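Local structure of putative O-GlcNAcase nagJ (Clostridium perfringens, 6PV5) at residues 186-197 and 431-440; 212-223 and 256-264. The protein probably acts as a hexosaminidase of glycoside hydrolase family 84, this chain being the part that holds its catalytic barrel. All coordinates share one frame; numbering follows the deposited sequence.

Contact 1: 186-197 and 431-440; sequences FKMRAVVEGFYG and VSGFIVNPMR. With EDO (1,2-ethanediol), chain E.
The first and eighth strands of the catalytic (beta/alpha)8 barrel meet here and close it, setting Ala190 beside Ile435 and Val191 beside Val436. They run parallel, joined by backbone bonds that alternate between the two strands, from Phe434 N to Met188 O (2.8 Å), Ala190 N to Phe434 O, Val436 N to Ala190 O and Val192 N to Val436 O. Inside the barrel, Ile435 straddles two neighbours: its CG1 rests on Ala190 CB, and its CG2 reaches Val192 CG1 at 3.6 Å. At the start of the strands, Phe434 CB sits over the centre of the Phe186 ring, 4.2 Å from the centroid, and Val431 CB borders that ring in its plane. Arg189 folds back so that NH1 donates to Phe186 O (2.8 Å) within the guanidinium plane, while Glu130 supplies a salt bridge. Past the strand ends, on the side of the predicted proton donor Asp305, Asn437 OD1 takes a weak bond from Gly194 N, and Asn404 holds its ND2. With CG between backbone N and carbonyl carbon (chi1 42°), Phe195 turns one ring face to Arg440, whose CA stands 3.6 Å from the centroid. Arg440 NH1, salt-bridged to Glu412, also donates to a water (3.0 Å) that in turn donates to Tyr196 O.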
loop_
_atom_site.group_PDB
_atom_site.type_symbol
_atom_site.label_atom_id
_atom_site.label_comp_id
_atom_site.label_asym_id
_atom_site.label_seq_id
_atom_site.Cartn_x
_atom_site.Cartn_y
_atom_site.Cartn_z
ATOM N N PHE A 186 9.131 -9.249 -2.384
ATOM C CA PHE A 186 9.902 -8.087 -2.799
ATOM C C PHE A 186 10.732 -7.627 -1.614
ATOM O O PHE A 186 10.233 -7.645 -0.492
ATOM C CB PHE A 186 9.010 -6.931 -3.267
ATOM C CG PHE A 186 8.156 -7.203 -4.483
ATOM C CD1 PHE A 186 8.569 -6.812 -5.744
ATOM C CD2 PHE A 186 6.934 -7.844 -4.366
ATOM C CE1 PHE A 186 7.784 -7.071 -6.861
ATOM C CE2 PHE A 186 6.150 -8.097 -5.482
ATOM C CZ PHE A 186 6.574 -7.702 -6.730
ATOM N N LYS A 187 11.973 -7.210 -1.885
ATOM C CA LYS A 187 12.918 -6.907 -0.823
ATOM C C LYS A 187 12.651 -5.502 -0.303
ATOM O O LYS A 187 13.062 -5.162 0.808
ATOM C CB LYS A 187 14.369 -7.001 -1.306
ATOM C CG LYS A 187 14.774 -5.933 -2.309
ATOM C CD LYS A 187 16.233 -5.996 -2.740
ATOM C CE LYS A 187 16.573 -4.839 -3.658
ATOM N NZ LYS A 187 18.033 -4.693 -3.880
ATOM N N MET A 188 12.033 -4.676 -1.157
ATOM C CA MET A 188 11.573 -3.369 -0.727
ATOM C C MET A 188 10.067 -3.255 -0.972
ATOM O O MET A 188 9.595 -3.426 -2.101
ATOM C CB MET A 188 12.308 -2.229 -1.423
ATOM C CG MET A 188 12.173 -0.951 -0.635
ATOM S SD MET A 188 12.505 0.553 -1.551
ATOM C CE MET A 188 12.895 1.632 -0.177
ATOM N N ARG A 189 9.345 -3.003 0.127
ATOM C CA ARG A 189 7.894 -2.863 0.168
ATOM C C ARG A 189 7.583 -1.535 0.852
ATOM O O ARG A 189 7.671 -1.449 2.066
ATOM C CB ARG A 189 7.274 -4.032 0.933
ATOM C CG ARG A 189 7.634 -5.396 0.365
ATOM C CD ARG A 189 7.364 -6.574 1.289
ATOM N NE ARG A 189 7.856 -6.317 2.642
ATOM C CZ ARG A 189 9.124 -6.455 3.038
ATOM N NH1 ARG A 189 10.062 -6.838 2.178
ATOM N NH2 ARG A 189 9.446 -6.202 4.297
ATOM N N ALA A 190 7.297 -0.494 0.057
ATOM C CA ALA A 190 7.350 0.867 0.558
ATOM C C ALA A 190 6.031 1.589 0.284
ATOM O O ALA A 190 5.213 1.171 -0.542
ATOM C CB ALA A 190 8.472 1.607 -0.130
ATOM N N VAL A 191 5.876 2.719 0.970
ATOM C CA VAL A 191 4.914 3.742 0.615
ATOM C C VAL A 191 5.725 5.002 0.374
ATOM O O VAL A 191 6.637 5.278 1.144
ATOM C CB VAL A 191 3.873 3.914 1.742
ATOM C CG1 VAL A 191 2.896 5.057 1.494
ATOM C CG2 VAL A 191 3.131 2.619 2.013
ATOM N N VAL A 192 5.419 5.732 -0.711
ATOM C CA VAL A 192 6.028 7.033 -0.953
ATOM C C VAL A 192 4.963 8.097 -0.703
ATOM O O VAL A 192 3.841 7.964 -1.171
ATOM C CB VAL A 192 6.644 7.171 -2.365
ATOM C CG1 VAL A 192 5.637 6.862 -3.488
ATOM C CG2 VAL A 192 7.305 8.545 -2.559
ATOM N N GLU A 193 5.315 9.145 0.043
ATOM C CA GLU A 193 4.489 10.341 0.069
ATOM C C GLU A 193 4.711 11.143 -1.211
ATOM O O GLU A 193 5.390 12.164 -1.210
ATOM C CB GLU A 193 4.747 11.149 1.345
ATOM C CG GLU A 193 3.674 12.202 1.598
ATOM C CD GLU A 193 3.636 12.903 2.953
ATOM O OE1 GLU A 193 3.214 14.060 2.983
ATOM O OE2 GLU A 193 3.993 12.279 3.973
ATOM N N GLY A 194 4.096 10.704 -2.312
ATOM C CA GLY A 194 4.389 11.325 -3.590
ATOM C C GLY A 194 3.184 11.977 -4.269
ATOM O O GLY A 194 3.248 12.251 -5.457
ATOM N N PHE A 195 2.105 12.275 -3.533
ATOM C CA PHE A 195 0.970 12.976 -4.130
ATOM C C PHE A 195 1.200 14.487 -4.086
ATOM O O PHE A 195 1.894 14.975 -3.187
ATOM C CB PHE A 195 -0.314 12.691 -3.342
ATOM C CG PHE A 195 -0.111 12.711 -1.853
ATOM C CD1 PHE A 195 -0.102 13.915 -1.160
ATOM C CD2 PHE A 195 0.140 11.538 -1.163
ATOM C CE1 PHE A 195 0.112 13.942 0.206
ATOM C CE2 PHE A 195 0.373 11.571 0.202
ATOM C CZ PHE A 195 0.377 12.775 0.875
ATOM N N TYR A 196 0.611 15.211 -5.054
ATOM C CA TYR A 196 0.372 16.641 -4.906
ATOM C C TYR A 196 -0.861 16.888 -4.029
ATOM O O TYR A 196 -1.704 16.002 -3.835
ATOM C CB TYR A 196 0.489 17.445 -6.215
ATOM C CG TYR A 196 -0.278 17.022 -7.449
ATOM C CD1 TYR A 196 -1.611 17.382 -7.632
ATOM C CD2 TYR A 196 0.350 16.373 -8.509
ATOM C CE1 TYR A 196 -2.313 17.040 -8.786
ATOM C CE2 TYR A 196 -0.341 16.018 -9.666
ATOM C CZ TYR A 196 -1.684 16.347 -9.811
ATOM O OH TYR A 196 -2.387 15.990 -10.940
ATOM N N GLY A 197 -0.909 18.093 -3.452
ATOM C CA GLY A 197 -1.927 18.488 -2.493
ATOM C C GLY A 197 -1.360 18.554 -1.078
ATOM O O GLY A 197 -0.182 18.285 -0.869
ATOM N N VAL A 431 11.362 -7.530 -10.816
ATOM C CA VAL A 431 11.108 -6.342 -10.017
ATOM C C VAL A 431 11.441 -6.671 -8.565
ATOM O O VAL A 431 10.927 -7.652 -8.033
ATOM C CB VAL A 431 9.636 -5.882 -10.184
ATOM C CG1 VAL A 431 9.298 -4.695 -9.283
ATOM C CG2 VAL A 431 9.321 -5.534 -11.635
ATOM N N SER A 432 12.256 -5.822 -7.927
ATOM C CA SER A 432 12.760 -6.079 -6.579
ATOM C C SER A 432 12.095 -5.168 -5.546
ATOM O O SER A 432 12.270 -5.357 -4.337
ATOM C CB SER A 432 14.258 -5.851 -6.541
ATOM O OG SER A 432 14.551 -4.510 -6.938
ATOM N N GLY A 433 11.405 -4.125 -6.023
ATOM C CA GLY A 433 10.746 -3.191 -5.120
ATOM C C GLY A 433 9.316 -2.872 -5.557
ATOM O O GLY A 433 9.046 -2.692 -6.744
ATOM N N PHE A 434 8.421 -2.809 -4.572
ATOM C CA PHE A 434 7.054 -2.369 -4.789
ATOM C C PHE A 434 6.741 -1.154 -3.902
ATOM O O PHE A 434 6.876 -1.206 -2.685
ATOM C CB PHE A 434 6.098 -3.544 -4.593
ATOM C CG PHE A 434 4.656 -3.157 -4.793
ATOM C CD1 PHE A 434 4.216 -2.701 -6.028
ATOM C CD2 PHE A 434 3.742 -3.249 -3.753
ATOM C CE1 PHE A 434 2.891 -2.336 -6.218
ATOM C CE2 PHE A 434 2.421 -2.862 -3.941
ATOM C CZ PHE A 434 1.998 -2.406 -5.171
ATOM N N ILE A 435 6.356 -0.044 -4.535
ATOM C CA ILE A 435 6.172 1.228 -3.859
ATOM C C ILE A 435 4.775 1.773 -4.166
ATOM O O ILE A 435 4.429 2.002 -5.326
ATOM C CB ILE A 435 7.255 2.219 -4.314
ATOM C CG1 ILE A 435 8.662 1.650 -4.111
ATOM C CG2 ILE A 435 7.084 3.569 -3.636
ATOM C CD1 ILE A 435 9.611 2.050 -5.212
ATOM N N VAL A 436 3.985 1.978 -3.109
ATOM C CA VAL A 436 2.628 2.501 -3.216
ATOM C C VAL A 436 2.640 4.014 -3.054
ATOM O O VAL A 436 3.230 4.531 -2.110
ATOM C CB VAL A 436 1.716 1.883 -2.154
ATOM C CG1 VAL A 436 0.327 2.524 -2.183
ATOM C CG2 VAL A 436 1.647 0.378 -2.329
ATOM N N ASN A 437 2.047 4.706 -4.029
ATOM C CA ASN A 437 1.800 6.133 -3.941
ATOM C C ASN A 437 0.346 6.328 -3.493
ATOM O O ASN A 437 -0.582 5.953 -4.209
ATOM C CB ASN A 437 2.077 6.834 -5.269
ATOM C CG ASN A 437 2.188 8.341 -5.141
ATOM O OD1 ASN A 437 2.324 8.864 -4.036
ATOM N ND2 ASN A 437 2.106 9.050 -6.254
ATOM N N PRO A 438 0.107 6.818 -2.259
ATOM C CA PRO A 438 -1.246 6.862 -1.696
ATOM C C PRO A 438 -1.897 8.209 -1.994
ATOM O O PRO A 438 -1.317 9.056 -2.677
ATOM C CB PRO A 438 -0.942 6.664 -0.195
ATOM C CG PRO A 438 0.359 7.467 -0.003
ATOM C CD PRO A 438 1.134 7.262 -1.292
ATOM N N MET A 439 -3.117 8.391 -1.473
ATOM C CA MET A 439 -3.857 9.638 -1.576
ATOM C C MET A 439 -3.373 10.607 -0.498
ATOM O O MET A 439 -2.896 10.172 0.555
ATOM C CB MET A 439 -5.350 9.377 -1.312
ATOM C CG MET A 439 -6.025 8.542 -2.393
ATOM S SD MET A 439 -7.823 8.391 -2.128
ATOM C CE MET A 439 -7.828 7.203 -0.795
ATOM N N ARG A 440 -3.625 11.903 -0.711
ATOM C CA ARG A 440 -3.341 12.874 0.335
ATOM C C ARG A 440 -4.183 12.580 1.575
ATOM O O ARG A 440 -3.858 13.071 2.657
ATOM C CB ARG A 440 -3.510 14.308 -0.175
ATOM C CG ARG A 440 -4.947 14.805 -0.256
ATOM C CD ARG A 440 -4.908 16.311 -0.502
ATOM N NE ARG A 440 -6.204 16.969 -0.370
ATOM C CZ ARG A 440 -7.065 17.146 -1.376
ATOM N NH1 ARG A 440 -6.765 16.722 -2.596
ATOM N NH2 ARG A 440 -8.228 17.740 -1.154
HETATM C C1 EDO E . -6.957 19.254 2.818
HETATM O O1 EDO E . -7.228 19.979 1.626
HETATM C C2 EDO E . -7.430 17.845 2.785
HETATM O O2 EDO E . -6.411 16.857 2.945
HETATM O O HOH W 1 -4.242 15.592 -3.739
#

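Contact 2: 212-223 and 256-264; sequences YGEYKMNAYIYA and NKVDFVFAI
Tyr222 lies alongside Phe260 and Phe262, and with Tyr220 these rings form an aromatic cluster on the outer face of two parallel barrel strands, 219-222 and 259-264. The closest touch is Phe260 CZ against Tyr222 CB, at 3.5 Å. Those two rings are near parallel, 28° apart, but slid so far that they barely overlap. Tyr220 meets Phe260 obliquely, CE2 to CE2 at 3.9 Å, with the planes 67° apart. Farther along the Tyr222 ring, CD2 meets Phe262 CE1 at 3.8 Å. All four side chains start on one face of the sheet and hold CG anti to the backbone N (Tyr222 chi1 -177°), so they run side by side. On the inner face Ile221 CG1 packs on Val261 CB. At the strand ends Ala223 CB approaches Ala263 CB at 3.7 Å.

Backbone bonds set this register, among them Asp259 N to Asn218 O (2.7 Å) and Tyr222 N to Val261 O. Where the strands begin, Val258 wedges in between strand and helix: CG1 faces Tyr220 N, whereas CG2 touches both Met217 O (3.5 Å) and Tyr212 CB. A water lies between Met217 O and Lys257 O, the latter in the Schellman motif ending helix 243-255.

That helix, the crossover of this beta-alpha-beta unit, packs Met246, Leu249 and Ile250 on Phe260, Met246 also meeting Tyr222. The tyrosine hydroxyls have polar partners of their own, Glu193 for Tyr220 and Asp227 for Tyr222. The strand pair is thus fixed by its main-chain bonds, while its outer face joins the helix through largely apolar side chains, the hydroxyls of these buried tyrosines being satisfied by carboxylates beyond the cluster.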
loop_
_atom_site.group_PDB
_atom_site.type_symbol
_atom_site.label_atom_id
_atom_site.label_comp_id
_atom_site.label_asym_id
_atom_site.label_seq_id
_atom_site.Cartn_x
_atom_site.Cartn_y
_atom_site.Cartn_z
ATOM N N TYR A 212 2.830 0.400 8.791
ATOM C CA TYR A 212 3.752 -0.301 7.904
ATOM C C TYR A 212 4.455 -1.464 8.607
ATOM O O TYR A 212 4.517 -2.568 8.062
ATOM C CB TYR A 212 4.776 0.666 7.320
ATOM C CG TYR A 212 4.174 1.851 6.616
ATOM C CD1 TYR A 212 2.872 1.822 6.128
ATOM C CD2 TYR A 212 4.916 3.003 6.411
ATOM C CE1 TYR A 212 2.319 2.919 5.483
ATOM C CE2 TYR A 212 4.369 4.101 5.764
ATOM C CZ TYR A 212 3.065 4.058 5.293
ATOM O OH TYR A 212 2.524 5.146 4.657
ATOM N N GLY A 213 4.944 -1.214 9.829
ATOM C CA GLY A 213 5.607 -2.231 10.635
ATOM C C GLY A 213 4.655 -3.347 11.036
ATOM O O GLY A 213 5.033 -4.520 11.076
ATOM N N GLU A 214 3.403 -2.964 11.301
ATOM C CA GLU A 214 2.376 -3.926 11.646
ATOM C C GLU A 214 2.169 -4.941 10.520
ATOM O O GLU A 214 1.868 -6.107 10.783
ATOM C CB GLU A 214 1.084 -3.188 12.000
ATOM C CG GLU A 214 0.073 -4.078 12.701
ATOM C CD GLU A 214 0.309 -4.320 14.186
ATOM O OE1 GLU A 214 -0.639 -4.785 14.864
ATOM O OE2 GLU A 214 1.431 -4.043 14.669
ATOM N N TYR A 215 2.351 -4.494 9.268
ATOM C CA TYR A 215 1.978 -5.314 8.126
ATOM C C TYR A 215 3.186 -5.613 7.234
ATOM O O TYR A 215 3.027 -6.030 6.084
ATOM C CB TYR A 215 0.755 -4.706 7.430
ATOM C CG TYR A 215 -0.444 -4.764 8.342
ATOM C CD1 TYR A 215 -1.081 -5.970 8.560
ATOM C CD2 TYR A 215 -0.882 -3.649 9.043
ATOM C CE1 TYR A 215 -2.165 -6.067 9.412
ATOM C CE2 TYR A 215 -1.960 -3.733 9.916
ATOM C CZ TYR A 215 -2.599 -4.950 10.099
ATOM O OH TYR A 215 -3.652 -5.102 10.944
ATOM N N LYS A 216 4.384 -5.387 7.793
ATOM C CA LYS A 216 5.647 -5.870 7.256
ATOM C C LYS A 216 6.025 -5.110 5.986
ATOM O O LYS A 216 6.719 -5.658 5.133
ATOM C CB LYS A 216 5.627 -7.388 7.036
ATOM C CG LYS A 216 5.256 -8.238 8.250
ATOM C CD LYS A 216 5.323 -9.713 7.981
ATOM C CE LYS A 216 4.926 -10.555 9.174
ATOM N NZ LYS A 216 3.499 -10.958 9.125
ATOM N N MET A 217 5.605 -3.843 5.885
ATOM C CA MET A 217 6.171 -2.951 4.883
ATOM C C MET A 217 7.396 -2.282 5.489
ATOM O O MET A 217 7.324 -1.759 6.590
ATOM C CB MET A 217 5.189 -1.859 4.460
ATOM C CG MET A 217 3.824 -2.401 4.052
ATOM S SD MET A 217 2.813 -1.127 3.223
ATOM C CE MET A 217 3.549 -1.134 1.588
ATOM N N ASN A 218 8.492 -2.227 4.723
ATOM C CA ASN A 218 9.798 -2.016 5.321
ATOM C C ASN A 218 10.374 -0.673 4.901
ATOM O O ASN A 218 11.532 -0.416 5.181
ATOM C CB ASN A 218 10.756 -3.181 5.022
ATOM C CG ASN A 218 11.123 -3.344 3.556
ATOM O OD1 ASN A 218 10.643 -2.610 2.688
ATOM N ND2 ASN A 218 11.995 -4.299 3.263
ATOM N N ALA A 219 9.597 0.180 4.215
ATOM C CA ALA A 219 10.159 1.480 3.888
ATOM C C ALA A 219 9.090 2.560 3.754
ATOM O O ALA A 219 7.984 2.314 3.286
ATOM C CB ALA A 219 10.981 1.393 2.622
ATOM N N TYR A 220 9.490 3.781 4.098
ATOM C CA TYR A 220 8.697 4.969 3.876
ATOM C C TYR A 220 9.556 5.988 3.151
ATOM O O TYR A 220 10.565 6.442 3.684
ATOM C CB TYR A 220 8.179 5.498 5.220
ATOM C CG TYR A 220 7.637 6.903 5.191
ATOM C CD1 TYR A 220 6.540 7.233 4.406
ATOM C CD2 TYR A 220 8.214 7.905 5.958
ATOM C CE1 TYR A 220 6.050 8.526 4.364
ATOM C CE2 TYR A 220 7.724 9.202 5.942
ATOM C CZ TYR A 220 6.635 9.513 5.145
ATOM O OH TYR A 220 6.140 10.788 5.124
ATOM N N ILE A 221 9.143 6.359 1.935
ATOM C CA ILE A 221 9.899 7.332 1.169
ATOM C C ILE A 221 9.352 8.727 1.431
ATOM O O ILE A 221 8.263 9.103 0.988
ATOM C CB ILE A 221 9.979 6.964 -0.331
ATOM C CG1 ILE A 221 10.496 5.538 -0.531
ATOM C CG2 ILE A 221 10.836 7.972 -1.077
ATOM C CD1 ILE A 221 10.545 5.105 -1.974
ATOM N N TYR A 222 10.146 9.507 2.163
ATOM C CA TYR A 222 9.790 10.868 2.510
ATOM C C TYR A 222 10.063 11.790 1.330
ATOM O O TYR A 222 11.189 12.248 1.116
ATOM C CB TYR A 222 10.505 11.266 3.801
ATOM C CG TYR A 222 10.152 12.637 4.312
ATOM C CD1 TYR A 222 9.020 12.842 5.091
ATOM C CD2 TYR A 222 10.952 13.730 4.020
ATOM C CE1 TYR A 222 8.689 14.107 5.559
ATOM C CE2 TYR A 222 10.634 14.998 4.484
ATOM C CZ TYR A 222 9.513 15.182 5.278
ATOM O OH TYR A 222 9.199 16.438 5.725
ATOM N N ALA A 223 9.018 12.074 0.552
ATOM C CA ALA A 223 9.207 12.862 -0.660
ATOM C C ALA A 223 8.144 13.955 -0.801
ATOM O O ALA A 223 7.671 14.216 -1.901
ATOM C CB ALA A 223 9.255 11.933 -1.856
ATOM N N ASN A 256 10.174 0.514 14.074
ATOM C CA ASN A 256 9.160 -0.271 13.375
ATOM C C ASN A 256 9.749 -1.119 12.247
ATOM O O ASN A 256 9.011 -1.823 11.552
ATOM C CB ASN A 256 7.995 0.610 12.918
ATOM C CG ASN A 256 7.048 0.897 14.061
ATOM O OD1 ASN A 256 6.316 0.015 14.496
ATOM N ND2 ASN A 256 7.077 2.113 14.570
ATOM N N LYS A 257 11.080 -1.071 12.094
ATOM C CA LYS A 257 11.783 -1.800 11.054
ATOM C C LYS A 257 11.360 -1.247 9.703
ATOM O O LYS A 257 11.223 -1.986 8.733
ATOM C CB LYS A 257 11.554 -3.311 11.164
ATOM C CG LYS A 257 12.121 -3.962 12.423
ATOM C CD LYS A 257 13.591 -3.666 12.668
ATOM C CE LYS A 257 14.209 -4.567 13.716
ATOM N NZ LYS A 257 15.554 -4.086 14.103
ATOM N N VAL A 258 11.179 0.071 9.660
ATOM C CA VAL A 258 10.801 0.756 8.441
ATOM C C VAL A 258 11.943 1.683 8.071
ATOM O O VAL A 258 12.268 2.575 8.843
ATOM C CB VAL A 258 9.488 1.553 8.609
ATOM C CG1 VAL A 258 9.218 2.442 7.414
ATOM C CG2 VAL A 258 8.295 0.655 8.902
ATOM N N ASP A 259 12.527 1.473 6.887
ATOM C CA ASP A 259 13.551 2.380 6.392
ATOM C C ASP A 259 12.941 3.737 6.084
ATOM O O ASP A 259 12.076 3.855 5.213
ATOM C CB ASP A 259 14.249 1.871 5.125
ATOM C CG ASP A 259 15.105 0.651 5.385
ATOM O OD1 ASP A 259 15.773 0.625 6.445
ATOM O OD2 ASP A 259 15.098 -0.261 4.535
ATOM N N PHE A 260 13.428 4.755 6.801
ATOM C CA PHE A 260 13.125 6.120 6.449
ATOM C C PHE A 260 14.041 6.495 5.295
ATOM O O PHE A 260 15.255 6.613 5.478
ATOM C CB PHE A 260 13.326 7.061 7.641
ATOM C CG PHE A 260 12.858 8.467 7.385
ATOM C CD1 PHE A 260 13.677 9.392 6.773
ATOM C CD2 PHE A 260 11.598 8.876 7.787
ATOM C CE1 PHE A 260 13.243 10.689 6.553
ATOM C CE2 PHE A 260 11.154 10.166 7.555
ATOM C CZ PHE A 260 11.983 11.080 6.956
ATOM N N VAL A 261 13.439 6.687 4.118
ATOM C CA VAL A 261 14.180 7.062 2.923
ATOM C C VAL A 261 13.983 8.552 2.680
ATOM O O VAL A 261 12.860 9.008 2.468
ATOM C CB VAL A 261 13.749 6.217 1.703
ATOM C CG1 VAL A 261 14.584 6.541 0.477
ATOM C CG2 VAL A 261 13.791 4.725 2.002
ATOM N N PHE A 262 15.073 9.316 2.686
ATOM C CA PHE A 262 14.954 10.731 2.384
ATOM C C PHE A 262 15.202 10.975 0.901
ATOM O O PHE A 262 16.263 10.618 0.376
ATOM C CB PHE A 262 15.923 11.566 3.228
ATOM C CG PHE A 262 15.655 13.045 3.104
ATOM C CD1 PHE A 262 14.844 13.697 4.026
ATOM C CD2 PHE A 262 16.145 13.767 2.036
ATOM C CE1 PHE A 262 14.561 15.048 3.905
ATOM C CE2 PHE A 262 15.879 15.127 1.928
ATOM C CZ PHE A 262 15.075 15.763 2.854
ATOM N N ALA A 263 14.244 11.653 0.252
ATOM C CA ALA A 263 14.314 11.922 -1.173
ATOM C C ALA A 263 14.727 13.368 -1.411
ATOM O O ALA A 263 14.192 14.276 -0.778
ATOM C CB ALA A 263 12.988 11.615 -1.849
ATOM N N ILE A 264 15.641 13.557 -2.373
ATOM C CA ILE A 264 16.145 14.853 -2.794
ATOM C C ILE A 264 15.814 15.043 -4.274
ATOM O O ILE A 264 16.089 14.156 -5.078
ATOM C CB ILE A 264 17.674 14.915 -2.571
ATOM C CG1 ILE A 264 18.046 14.537 -1.138
ATOM C CG2 ILE A 264 18.199 16.295 -2.926
ATOM C CD1 ILE A 264 19.520 14.288 -0.923
HETATM O O HOH W 2 8.458 -3.152 8.624
#

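How the contacts relate
From the N terminus, the chain leaves the mixed sheet, lays down strand 188-192, and passes through helix 202-214 into strand 219-222. Helix 243-255 then carries it to strand 259-264, where contact 2 closes a loop of 32 residues. Four more barrel strands follow in order before 431-436 returns to the first, so contact 1 closes a far longer loop of 233 residues that contains contact 2 entirely. Their centres are about 9 Å apart, and neighbouring strands 188-192 and 219-222 join them. Asn218 ND2 approaches Lys187 O at 2.8 Å, a probable hydrogen bond, as is Arg189 NE to Lys216 O. Contact 2 thus builds the barrel wall locally, and contact 1 completes the ring.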